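Local coordinates for protein transcriptional regulator AefR (Pseudomonas syringae pv. tomato, PDB 3CDL) that probably binds operator DNA as a dimeric transcriptional regulator of the TetR family, controlling expression of its target genes, at residues 48-51 and 55-58; 15-20 and 36-41; 25-30 and 117-122; 62-67 and 103-108. All coordinates share one frame; numbering follows the deposited sequence.

Interaction 1 (48-51 and 55-58); sequences NHFP and ELFA
F50, E55 and L56 carry this contact, where the chain leaves helix 43-49 and turns back into helix 53-64. The F50 ring takes CD1 of L56 squarely over one face: the methyl stands 3.9 Å from the ring centroid and only 3° off the normal, a CH-pi contact with almost no offset. L56 reaches that spot because its CG lies anti to the backbone N (chi1 167°), while its CB packs against CD1 of F50 at 4.0 Å. The backbone is close here as well, with F50 CD1 lying 3.6 Å from L56 CA.

E55 comes from another direction. Its chain bends at chi2 (-107°), and OE1 ends 3.4 Å from F50 CD1, with the carboxylate plane nearly perpendicular to the ring. The E55 side chain also passes across P51 at a slant, E55 CD coming within 3.5 Å of P51 CD. R11 of helix 9-24 donates a hydrogen bond to H49 O and forms a long, weak ion pair with E55 OE1; V15 of the same helix also packs on F50. F50 thus packs the end of the predicted recognition helix against the helix that follows, as expected of the N-terminal helix-turn-helix domain of TetR-family regulators.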
loop_
_atom_site.group_PDB
_atom_site.type_symbol
_atom_site.label_atom_id
_atom_site.label_comp_id
_atom_site.label_asym_id
_atom_site.label_seq_id
_atom_site.Cartn_x
_atom_site.Cartn_y
_atom_site.Cartn_z
ATOM N N ASN B 48 -0.535 30.256 15.140
ATOM C CA ASN B 48 -1.324 31.096 14.245
ATOM C C ASN B 48 -1.803 30.305 13.033
ATOM O O ASN B 48 -2.995 30.273 12.733
ATOM C CB ASN B 48 -0.505 32.310 13.782
ATOM C CG ASN B 48 -0.230 33.314 14.905
ATOM O OD1 ASN B 48 -1.023 33.470 15.846
ATOM N ND2 ASN B 48 0.898 34.019 14.791
ATOM N N HIS B 49 -0.870 29.653 12.348
ATOM C CA HIS B 49 -1.213 28.836 11.192
ATOM C C HIS B 49 -1.948 27.551 11.565
ATOM O O HIS B 49 -2.977 27.233 10.971
ATOM C CB HIS B 49 0.019 28.571 10.326
ATOM C CG HIS B 49 0.400 29.742 9.463
ATOM N ND1 HIS B 49 1.710 30.089 9.208
ATOM C CD2 HIS B 49 -0.363 30.657 8.811
ATOM C CE1 HIS B 49 1.738 31.162 8.431
ATOM N NE2 HIS B 49 0.493 31.528 8.179
ATOM N N PHE B 50 -1.440 26.834 12.569
ATOM C CA PHE B 50 -2.048 25.585 13.032
ATOM C C PHE B 50 -2.172 25.579 14.538
ATOM O O PHE B 50 -1.156 25.465 15.234
ATOM C CB PHE B 50 -1.211 24.387 12.596
ATOM C CG PHE B 50 -0.901 24.375 11.130
ATOM C CD1 PHE B 50 -1.819 23.844 10.217
ATOM C CD2 PHE B 50 0.293 24.911 10.657
ATOM C CE1 PHE B 50 -1.549 23.832 8.853
ATOM C CE2 PHE B 50 0.574 24.908 9.296
ATOM C CZ PHE B 50 -0.353 24.370 8.391
ATOM N N PRO B 51 -3.415 25.681 15.054
ATOM C CA PRO B 51 -3.661 25.734 16.504
ATOM C C PRO B 51 -3.365 24.420 17.245
ATOM O O PRO B 51 -3.366 24.399 18.468
ATOM C CB PRO B 51 -5.159 26.085 16.604
ATOM C CG PRO B 51 -5.573 26.488 15.233
ATOM C CD PRO B 51 -4.672 25.756 14.295
ATOM N N GLU B 55 -4.991 19.909 13.637
ATOM C CA GLU B 55 -5.246 20.863 12.554
ATOM C C GLU B 55 -4.119 20.828 11.520
ATOM O O GLU B 55 -4.324 21.156 10.351
ATOM C CB GLU B 55 -5.439 22.277 13.111
ATOM C CG GLU B 55 -6.604 23.065 12.485
ATOM C CD GLU B 55 -6.172 24.194 11.517
ATOM O OE1 GLU B 55 -5.148 24.048 10.813
ATOM O OE2 GLU B 55 -6.867 25.239 11.456
ATOM N N LEU B 56 -2.934 20.416 11.954
ATOM C CA LEU B 56 -1.780 20.315 11.071
ATOM C C LEU B 56 -1.815 18.998 10.302
ATOM O O LEU B 56 -1.574 18.959 9.079
ATOM C CB LEU B 56 -0.491 20.456 11.894
ATOM C CG LEU B 56 0.879 20.106 11.297
ATOM C CD1 LEU B 56 1.263 21.000 10.088
ATOM C CD2 LEU B 56 1.907 20.200 12.400
ATOM N N PHE B 57 -2.113 17.919 11.029
ATOM C CA PHE B 57 -2.364 16.623 10.416
ATOM C C PHE B 57 -3.512 16.693 9.409
ATOM O O PHE B 57 -3.446 16.058 8.355
ATOM C CB PHE B 57 -2.665 15.559 11.473
ATOM C CG PHE B 57 -2.852 14.185 10.899
ATOM C CD1 PHE B 57 -1.750 13.413 10.542
ATOM C CD2 PHE B 57 -4.121 13.672 10.703
ATOM C CE1 PHE B 57 -1.904 12.182 10.011
ATOM C CE2 PHE B 57 -4.295 12.427 10.161
ATOM C CZ PHE B 57 -3.180 11.675 9.804
ATOM N N ALA B 58 -4.551 17.463 9.738
ATOM C CA ALA B 58 -5.703 17.656 8.853
ATOM C C ALA B 58 -5.266 18.219 7.512
ATOM O O ALA B 58 -5.761 17.796 6.478
ATOM C CB ALA B 58 -6.734 18.569 9.490
#

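Interaction 2 (15-20 and 36-41); sequences VQAAIA and AARAEV
A17 and A20, one turn apart on helix 9-24, face R38 and A39 at the end of helix 32-39, the first helix of the predicted helix-turn-helix of this TetR-family domain. The apolar part rests on small residues. CB of A17 meets CB of A39 at 4.0 Å and lies 3.7 Å from A39 N, and with no longer side chain between them the backbones come close, the CA atoms of A17 and A39 being 5.3 Å apart. The aliphatic part of R38 joins in, its CG touching A17 CB at 3.4 Å.

The polar element is the guanidinium of R38, although no hydrogen bond crosses between the two segments. Beyond CG the arginine chain runs along helix 9-24 and bends at chi3 (-98°), which lays the flat group over A20. Its charge is answered further along that same helix: NH1 forms a salt bridge with D24 and a long, weak ion pair with E21. With NH1 tied to D24, the guanidinium keeps one face against the helix. On that face the methyl of A20 sits over the centre of the group, CB lying 3.3 Å from both R38 CZ and R38 NH1.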
loop_
_atom_site.group_PDB
_atom_site.type_symbol
_atom_site.label_atom_id
_atom_site.label_comp_id
_atom_site.label_asym_id
_atom_site.label_seq_id
_atom_site.Cartn_x
_atom_site.Cartn_y
_atom_site.Cartn_z
ATOM N N VAL B 15 4.865 23.412 7.538
ATOM C CA VAL B 15 4.470 22.090 7.045
ATOM C C VAL B 15 5.715 21.237 6.794
ATOM O O VAL B 15 5.764 20.089 7.237
ATOM C CB VAL B 15 3.619 22.181 5.753
ATOM C CG1 VAL B 15 3.430 20.815 5.127
ATOM C CG2 VAL B 15 2.268 22.827 6.039
ATOM N N GLN B 16 6.710 21.820 6.106
ATOM C CA GLN B 16 7.981 21.152 5.773
ATOM C C GLN B 16 8.720 20.628 6.993
ATOM O O GLN B 16 9.146 19.466 7.033
ATOM C CB GLN B 16 8.907 22.088 5.004
ATOM C CG GLN B 16 9.222 21.638 3.620
ATOM C CD GLN B 16 7.986 21.525 2.767
ATOM O OE1 GLN B 16 7.227 20.546 2.857
ATOM N NE2 GLN B 16 7.775 22.526 1.915
ATOM N N ALA B 17 8.883 21.506 7.976
ATOM C CA ALA B 17 9.466 21.138 9.251
ATOM C C ALA B 17 8.627 20.059 9.929
ATOM O O ALA B 17 9.167 19.191 10.616
ATOM C CB ALA B 17 9.572 22.357 10.135
ATOM N N ALA B 18 7.311 20.104 9.735
ATOM C CA ALA B 18 6.441 19.108 10.358
ATOM C C ALA B 18 6.725 17.724 9.775
ATOM O O ALA B 18 6.793 16.730 10.504
ATOM C CB ALA B 18 4.975 19.490 10.193
ATOM N N ILE B 19 6.916 17.681 8.462
ATOM C CA ILE B 19 7.176 16.451 7.742
ATOM C C ILE B 19 8.496 15.859 8.212
ATOM O O ILE B 19 8.566 14.685 8.609
ATOM C CB ILE B 19 7.171 16.713 6.222
ATOM C CG1 ILE B 19 5.749 17.079 5.780
ATOM C CG2 ILE B 19 7.758 15.529 5.443
ATOM C CD1 ILE B 19 5.599 17.284 4.306
ATOM N N ALA B 20 9.522 16.704 8.193
ATOM C CA ALA B 20 10.870 16.365 8.611
ATOM C C ALA B 20 10.882 15.859 10.041
ATOM O O ALA B 20 11.379 14.766 10.305
ATOM C CB ALA B 20 11.753 17.577 8.482
ATOM N N ALA B 36 8.691 24.340 15.553
ATOM C CA ALA B 36 9.037 25.773 15.488
ATOM C C ALA B 36 10.552 26.024 15.486
ATOM O O ALA B 36 11.045 26.890 14.758
ATOM C CB ALA B 36 8.372 26.531 16.624
ATOM N N ALA B 37 11.262 25.237 16.295
ATOM C CA ALA B 37 12.718 25.212 16.352
ATOM C C ALA B 37 13.368 24.962 15.000
ATOM O O ALA B 37 14.465 25.472 14.741
ATOM C CB ALA B 37 13.178 24.158 17.324
ATOM N N ARG B 38 12.710 24.173 14.150
ATOM C CA ARG B 38 13.300 23.820 12.863
ATOM C C ARG B 38 12.637 24.509 11.674
ATOM O O ARG B 38 13.213 24.569 10.593
ATOM C CB ARG B 38 13.390 22.292 12.684
ATOM C CG ARG B 38 12.591 21.685 11.543
ATOM C CD ARG B 38 12.918 20.214 11.394
ATOM N NE ARG B 38 13.898 19.951 10.345
ATOM C CZ ARG B 38 14.406 18.749 10.075
ATOM N NH1 ARG B 38 14.056 17.690 10.795
ATOM N NH2 ARG B 38 15.275 18.602 9.083
ATOM N N ALA B 39 11.436 25.040 11.870
ATOM C CA ALA B 39 10.879 25.961 10.895
ATOM C C ALA B 39 11.687 27.248 10.989
ATOM O O ALA B 39 11.619 28.093 10.096
ATOM C CB ALA B 39 9.409 26.219 11.170
ATOM N N GLU B 40 12.474 27.345 12.069
ATOM C CA GLU B 40 13.186 28.563 12.511
ATOM C C GLU B 40 12.213 29.731 12.718
ATOM O O GLU B 40 12.439 30.862 12.276
ATOM C CB GLU B 40 14.383 28.894 11.600
ATOM C CG GLU B 40 15.466 27.796 11.622
ATOM C CD GLU B 40 16.783 28.270 10.905
ATOM O OE1 GLU B 40 17.174 27.580 9.864
ATOM O OE2 GLU B 40 17.430 29.314 11.374
ATOM N N VAL B 41 11.132 29.420 13.435
ATOM C CA VAL B 41 9.991 30.317 13.624
ATOM C C VAL B 41 9.613 30.387 15.127
ATOM O O VAL B 41 10.120 29.584 15.946
ATOM C CB VAL B 41 8.809 29.840 12.721
ATOM C CG1 VAL B 41 7.990 28.768 13.418
ATOM C CG2 VAL B 41 7.945 30.996 12.284
#

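Interaction 3 (25-30 and 117-122); sequences RGFEIT and PERAQV
The loop joining helix 9-24 to helix 32-39 in the N-terminal, probably DNA-binding domain meets helix 117-125 of the C-terminal domain here, with F27 and R119 making most of the contact. It is a small interface at the surface, built on one flat group leaning against another. F27 CD2 lies over one face of the R119 guanidinium, 3.1 Å above its plane and displaced toward the rim. The closest approach is F27 CD2 to R119 NH2 at 3.3 Å; CE2 of F27 follows at 3.5 Å from R119 CZ. The two planes are 43° apart, so the CD2-CE2 bond of the ring leans onto the guanidinium and the groups do not stack in parallel.

Both side chains must reach for this, because the CA atoms of F27 and R119 are 11.0 Å apart. F27 holds CG anti to its N (chi1 178°), sending the ring toward helix 117-125, and R119 folds at chi2 and chi3 on its way to the loop. E28 adds a lighter touch: its CG is 3.6 Å from R119 NH2. Its carboxylate stays beyond salt-bridge range, with OE2 4.5 Å from R119 NH2, although the opposite charges may still attract weakly.

Around the pair, K53 at the start of helix 53-64 donates hydrogen bonds from NZ to the carbonyl oxygens of F27 and T30 and makes a cation-pi contact with the F27 ring. F57 on that helix offers its ring to R119 in a second cation-pi contact, while A112 of helix 100-114 packs against both F27 and R119.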
loop_
_atom_site.group_PDB
_atom_site.type_symbol
_atom_site.label_atom_id
_atom_site.label_comp_id
_atom_site.label_asym_id
_atom_site.label_seq_id
_atom_site.Cartn_x
_atom_site.Cartn_y
_atom_site.Cartn_z
ATOM N N ARG B 25 11.304 12.125 14.568
ATOM C CA ARG B 25 10.938 11.721 15.920
ATOM C C ARG B 25 9.738 10.771 15.906
ATOM O O ARG B 25 9.575 9.946 16.803
ATOM C CB ARG B 25 10.605 12.954 16.779
ATOM C CG ARG B 25 11.524 14.157 16.615
ATOM C CD ARG B 25 12.751 14.084 17.522
ATOM N NE ARG B 25 13.527 15.326 17.469
ATOM C CZ ARG B 25 14.455 15.681 18.362
ATOM N NH1 ARG B 25 14.751 14.891 19.411
ATOM N NH2 ARG B 25 15.089 16.842 18.215
ATOM N N GLY B 26 8.905 10.892 14.879
ATOM C CA GLY B 26 7.591 10.260 14.887
ATOM C C GLY B 26 6.569 11.341 15.158
ATOM O O GLY B 26 6.916 12.426 15.620
ATOM N N PHE B 27 5.309 11.045 14.881
ATOM C CA PHE B 27 4.251 12.039 14.972
ATOM C C PHE B 27 3.893 12.484 16.405
ATOM O O PHE B 27 3.923 13.682 16.706
ATOM C CB PHE B 27 2.991 11.556 14.226
ATOM C CG PHE B 27 1.850 12.514 14.320
ATOM C CD1 PHE B 27 1.783 13.622 13.462
ATOM C CD2 PHE B 27 0.875 12.353 15.289
ATOM C CE1 PHE B 27 0.749 14.540 13.556
ATOM C CE2 PHE B 27 -0.158 13.267 15.401
ATOM C CZ PHE B 27 -0.230 14.361 14.528
ATOM N N GLU B 28 3.527 11.527 17.263
ATOM C CA GLU B 28 2.985 11.817 18.607
ATOM C C GLU B 28 3.992 12.390 19.589
ATOM O O GLU B 28 3.629 13.234 20.406
ATOM C CB GLU B 28 2.272 10.597 19.218
ATOM C CG GLU B 28 0.723 10.545 18.993
ATOM C CD GLU B 28 -0.097 11.478 19.945
ATOM O OE1 GLU B 28 0.310 12.642 20.186
ATOM O OE2 GLU B 28 -1.167 11.048 20.445
ATOM N N ILE B 29 5.246 11.946 19.517
ATOM C CA ILE B 29 6.299 12.514 20.373
ATOM C C ILE B 29 6.829 13.887 19.902
ATOM O O ILE B 29 7.526 14.568 20.659
ATOM C CB ILE B 29 7.501 11.544 20.618
ATOM C CG1 ILE B 29 8.568 11.693 19.520
ATOM C CG2 ILE B 29 7.025 10.100 20.819
ATOM C CD1 ILE B 29 9.942 11.157 19.912
ATOM N N THR B 30 6.507 14.281 18.669
ATOM C CA THR B 30 6.948 15.565 18.113
ATOM C C THR B 30 6.054 16.695 18.591
ATOM O O THR B 30 4.836 16.632 18.455
ATOM C CB THR B 30 6.914 15.545 16.587
ATOM O OG1 THR B 30 7.704 14.454 16.113
ATOM C CG2 THR B 30 7.468 16.851 16.019
ATOM N N PRO B 117 -5.484 4.292 15.564
ATOM C CA PRO B 117 -6.910 4.118 15.312
ATOM C C PRO B 117 -7.663 5.427 15.036
ATOM O O PRO B 117 -8.349 5.514 14.037
ATOM C CB PRO B 117 -7.409 3.465 16.609
ATOM C CG PRO B 117 -6.219 2.750 17.152
ATOM C CD PRO B 117 -5.058 3.617 16.809
ATOM N N GLU B 118 -7.529 6.420 15.913
ATOM C CA GLU B 118 -8.175 7.742 15.770
ATOM C C GLU B 118 -7.799 8.465 14.493
ATOM O O GLU B 118 -8.584 9.221 13.931
ATOM C CB GLU B 118 -7.776 8.635 16.948
ATOM C CG GLU B 118 -8.035 10.146 16.776
ATOM C CD GLU B 118 -8.092 10.881 18.113
ATOM O OE1 GLU B 118 -7.300 11.839 18.293
ATOM O OE2 GLU B 118 -8.917 10.496 18.982
ATOM N N ARG B 119 -6.567 8.258 14.070
ATOM C CA ARG B 119 -6.047 8.903 12.905
ATOM C C ARG B 119 -6.534 8.102 11.685
ATOM O O ARG B 119 -6.762 8.668 10.608
ATOM C CB ARG B 119 -4.534 8.901 13.008
ATOM C CG ARG B 119 -3.824 10.146 12.540
ATOM C CD ARG B 119 -3.652 11.260 13.564
ATOM N NE ARG B 119 -2.976 10.893 14.819
ATOM C CZ ARG B 119 -1.802 10.269 14.907
ATOM N NH1 ARG B 119 -1.178 9.903 13.804
ATOM N NH2 ARG B 119 -1.273 9.984 16.088
ATOM N N ALA B 120 -6.708 6.790 11.860
ATOM C CA ALA B 120 -7.276 5.945 10.809
ATOM C C ALA B 120 -8.710 6.364 10.510
ATOM O O ALA B 120 -9.095 6.467 9.365
ATOM C CB ALA B 120 -7.223 4.494 11.199
ATOM N N GLN B 121 -9.484 6.645 11.543
ATOM C CA GLN B 121 -10.871 7.053 11.352
ATOM C C GLN B 121 -11.065 8.457 10.763
ATOM O O GLN B 121 -12.148 8.775 10.290
ATOM C CB GLN B 121 -11.677 6.865 12.638
ATOM C CG GLN B 121 -11.563 7.968 13.654
ATOM C CD GLN B 121 -12.363 7.664 14.915
ATOM O OE1 GLN B 121 -12.304 8.402 15.898
ATOM N NE2 GLN B 121 -13.098 6.566 14.896
ATOM N N VAL B 122 -10.032 9.294 10.794
ATOM C CA VAL B 122 -10.110 10.580 10.101
ATOM C C VAL B 122 -9.705 10.411 8.637
ATOM O O VAL B 122 -10.198 11.114 7.769
ATOM C CB VAL B 122 -9.347 11.743 10.824
ATOM C CG1 VAL B 122 -9.980 12.043 12.184
ATOM C CG2 VAL B 122 -7.898 11.434 10.993
#

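Interaction 4 (62-67 and 103-108); sequences QRLWNC and LDLARV
L64, near the end of helix 53-64, reaches across to L105 and A106 on helix 100-114, and its side chain can be followed atom by atom. CB comes first, 4.1 Å from CD2 of L105. The next step is set by chi1: at -169° CG is anti to the backbone N, and the two methyls are carried on to the facing helix. CD1 does most of the touching. It touches two neighbours, 3.5 Å from L105 CD2 and 3.5 Å from A106 CA, with the A106 methyl CB at 3.7 Å. CD2, the other branch, lies 4.0 Å from A106 CA.

L105 answers from the opposite direction, and the two leucines slide past each other with their branches overlapping. Its CD2 reaches back as far as the L64 backbone, lying 3.8 Å from L64 CA, and also meets R63 CB at 4.1 Å. A106, with only a methyl to offer, lets the helices approach: the CA atoms of L64 and A106 are 6.3 Å apart. R63 brings only the base of its side chain to the contact; its guanidinium leads away to salt bridges with E12 and E59.

F102 and V109 also pack on L64, while M60 of helix 53-64 and I19 of helix 9-24 pack on L105, so apolar side chains from three helices gather round the leucine pair. Such a buried seam is what the all-helical TetR fold would lead one to expect, where the helix following the helix-turn-helix packs against the C-terminal helical domain.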
loop_
_atom_site.group_PDB
_atom_site.type_symbol
_atom_site.label_atom_id
_atom_site.label_comp_id
_atom_site.label_asym_id
_atom_site.label_seq_id
_atom_site.Cartn_x
_atom_site.Cartn_y
_atom_site.Cartn_z
ATOM N N GLN B 62 -5.417 16.417 3.665
ATOM C CA GLN B 62 -6.015 17.116 2.519
ATOM C C GLN B 62 -5.068 17.127 1.327
ATOM O O GLN B 62 -5.473 16.839 0.210
ATOM C CB GLN B 62 -6.400 18.567 2.866
ATOM C CG GLN B 62 -7.260 18.784 4.133
ATOM C CD GLN B 62 -8.686 18.235 4.035
ATOM O OE1 GLN B 62 -9.649 18.996 3.874
ATOM N NE2 GLN B 62 -8.827 16.912 4.149
ATOM N N ARG B 63 -3.803 17.445 1.598
ATOM C CA ARG B 63 -2.744 17.553 0.593
ATOM C C ARG B 63 -2.390 16.241 -0.071
ATOM O O ARG B 63 -1.879 16.225 -1.192
ATOM C CB ARG B 63 -1.472 18.082 1.237
ATOM C CG ARG B 63 -1.418 19.551 1.422
ATOM C CD ARG B 63 -0.023 19.938 1.850
ATOM N NE ARG B 63 0.024 21.298 2.380
ATOM C CZ ARG B 63 1.094 22.083 2.327
ATOM N NH1 ARG B 63 2.207 21.649 1.754
ATOM N NH2 ARG B 63 1.042 23.303 2.836
ATOM N N LEU B 64 -2.641 15.145 0.634
ATOM C CA LEU B 64 -2.165 13.845 0.203
ATOM C C LEU B 64 -2.987 13.283 -0.938
ATOM O O LEU B 64 -2.624 13.452 -2.097
ATOM C CB LEU B 64 -2.106 12.863 1.371
ATOM C CG LEU B 64 -1.355 11.586 1.014
ATOM C CD1 LEU B 64 0.011 11.929 0.450
ATOM C CD2 LEU B 64 -1.230 10.689 2.206
ATOM N N TRP B 65 -4.095 12.623 -0.618
ATOM C CA TRP B 65 -4.934 12.030 -1.649
ATOM C C TRP B 65 -5.651 13.091 -2.501
ATOM O O TRP B 65 -6.443 12.756 -3.388
ATOM C CB TRP B 65 -5.899 10.981 -1.062
ATOM C CG TRP B 65 -6.441 11.306 0.313
ATOM C CD1 TRP B 65 -6.245 10.590 1.459
ATOM C CD2 TRP B 65 -7.268 12.422 0.674
ATOM N NE1 TRP B 65 -6.897 11.186 2.511
ATOM C CE2 TRP B 65 -7.533 12.313 2.059
ATOM C CE3 TRP B 65 -7.813 13.505 -0.039
ATOM C CZ2 TRP B 65 -8.314 13.248 2.751
ATOM C CZ3 TRP B 65 -8.591 14.435 0.646
ATOM C CH2 TRP B 65 -8.830 14.300 2.030
ATOM N N ASN B 66 -5.364 14.367 -2.241
ATOM C CA ASN B 66 -5.684 15.416 -3.202
ATOM C C ASN B 66 -4.844 15.292 -4.480
ATOM O O ASN B 66 -5.269 15.727 -5.557
ATOM C CB ASN B 66 -5.538 16.804 -2.583
ATOM C CG ASN B 66 -6.884 17.449 -2.267
ATOM O OD1 ASN B 66 -7.226 18.494 -2.822
ATOM N ND2 ASN B 66 -7.654 16.824 -1.377
ATOM N N CYS B 67 -3.659 14.688 -4.350
ATOM C CA CYS B 67 -2.853 14.261 -5.507
ATOM C C CYS B 67 -2.187 12.896 -5.302
ATOM O O CYS B 67 -2.763 11.986 -4.696
ATOM C CB CYS B 67 -1.808 15.317 -5.870
ATOM S SG CYS B 67 -2.451 16.596 -6.978
ATOM N N LEU B 103 6.101 12.055 -1.925
ATOM C CA LEU B 103 6.382 10.767 -1.296
ATOM C C LEU B 103 6.676 10.918 0.179
ATOM O O LEU B 103 6.212 10.121 0.990
ATOM C CB LEU B 103 7.508 10.024 -2.011
ATOM C CG LEU B 103 7.058 9.447 -3.362
ATOM C CD1 LEU B 103 8.260 8.991 -4.138
ATOM C CD2 LEU B 103 5.979 8.316 -3.258
ATOM N N ASP B 104 7.433 11.952 0.518
ATOM C CA ASP B 104 7.731 12.287 1.905
ATOM C C ASP B 104 6.497 12.520 2.769
ATOM O O ASP B 104 6.379 11.936 3.829
ATOM C CB ASP B 104 8.664 13.490 1.962
ATOM C CG ASP B 104 10.073 13.132 1.548
ATOM O OD1 ASP B 104 10.272 11.954 1.195
ATOM O OD2 ASP B 104 10.970 14.013 1.563
ATOM N N LEU B 105 5.592 13.376 2.309
ATOM C CA LEU B 105 4.351 13.630 3.008
ATOM C C LEU B 105 3.571 12.323 3.162
ATOM O O LEU B 105 3.124 11.978 4.259
ATOM C CB LEU B 105 3.531 14.655 2.227
ATOM C CG LEU B 105 2.015 14.737 2.450
ATOM C CD1 LEU B 105 1.715 15.817 3.427
ATOM C CD2 LEU B 105 1.338 15.044 1.160
ATOM N N ALA B 106 3.416 11.607 2.051
ATOM C CA ALA B 106 2.749 10.333 2.030
ATOM C C ALA B 106 3.302 9.412 3.117
ATOM O O ALA B 106 2.532 8.812 3.878
ATOM C CB ALA B 106 2.910 9.706 0.678
ATOM N N ARG B 107 4.632 9.313 3.179
ATOM C CA ARG B 107 5.295 8.482 4.178
ATOM C C ARG B 107 4.915 8.884 5.606
ATOM O O ARG B 107 4.406 8.067 6.384
ATOM C CB ARG B 107 6.802 8.555 4.018
ATOM C CG ARG B 107 7.411 7.351 3.364
ATOM C CD ARG B 107 8.919 7.520 3.198
ATOM N NE ARG B 107 9.239 8.645 2.301
ATOM C CZ ARG B 107 9.697 8.506 1.056
ATOM N NH1 ARG B 107 9.915 7.293 0.558
ATOM N NH2 ARG B 107 9.957 9.577 0.308
ATOM N N VAL B 108 5.145 10.146 5.958
ATOM C CA VAL B 108 4.753 10.576 7.298
ATOM C C VAL B 108 3.248 10.396 7.574
ATOM O O VAL B 108 2.905 10.046 8.685
ATOM C CB VAL B 108 5.385 11.954 7.798
ATOM C CG1 VAL B 108 6.707 12.233 7.116
ATOM C CG2 VAL B 108 4.461 13.110 7.637
#

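Interactions 1 and 2 lie within the N-terminal domain and touch one another, F50 on V15 and L56 on A18, so helix 9-24, part of interaction 2, also packs against interaction 1. Interactions 3 and 4 join the N-terminal part, helix 53-64 included, to the C-terminal helices. Helix 53-64 takes part directly in interactions 1 and 4, and its F57 packs on R119 and F27 of interaction 3. Interaction 4 is the buried one, purely aliphatic across its interface; interactions 1 and 2 are partly buried and mix apolar packing with a charged side chain, E55 in one and R38 in the other. Interaction 3, at the surface, depends on a guanidinium against a ring. Helix 9-24 also bridges interactions 2 and 4, through I19 on L105.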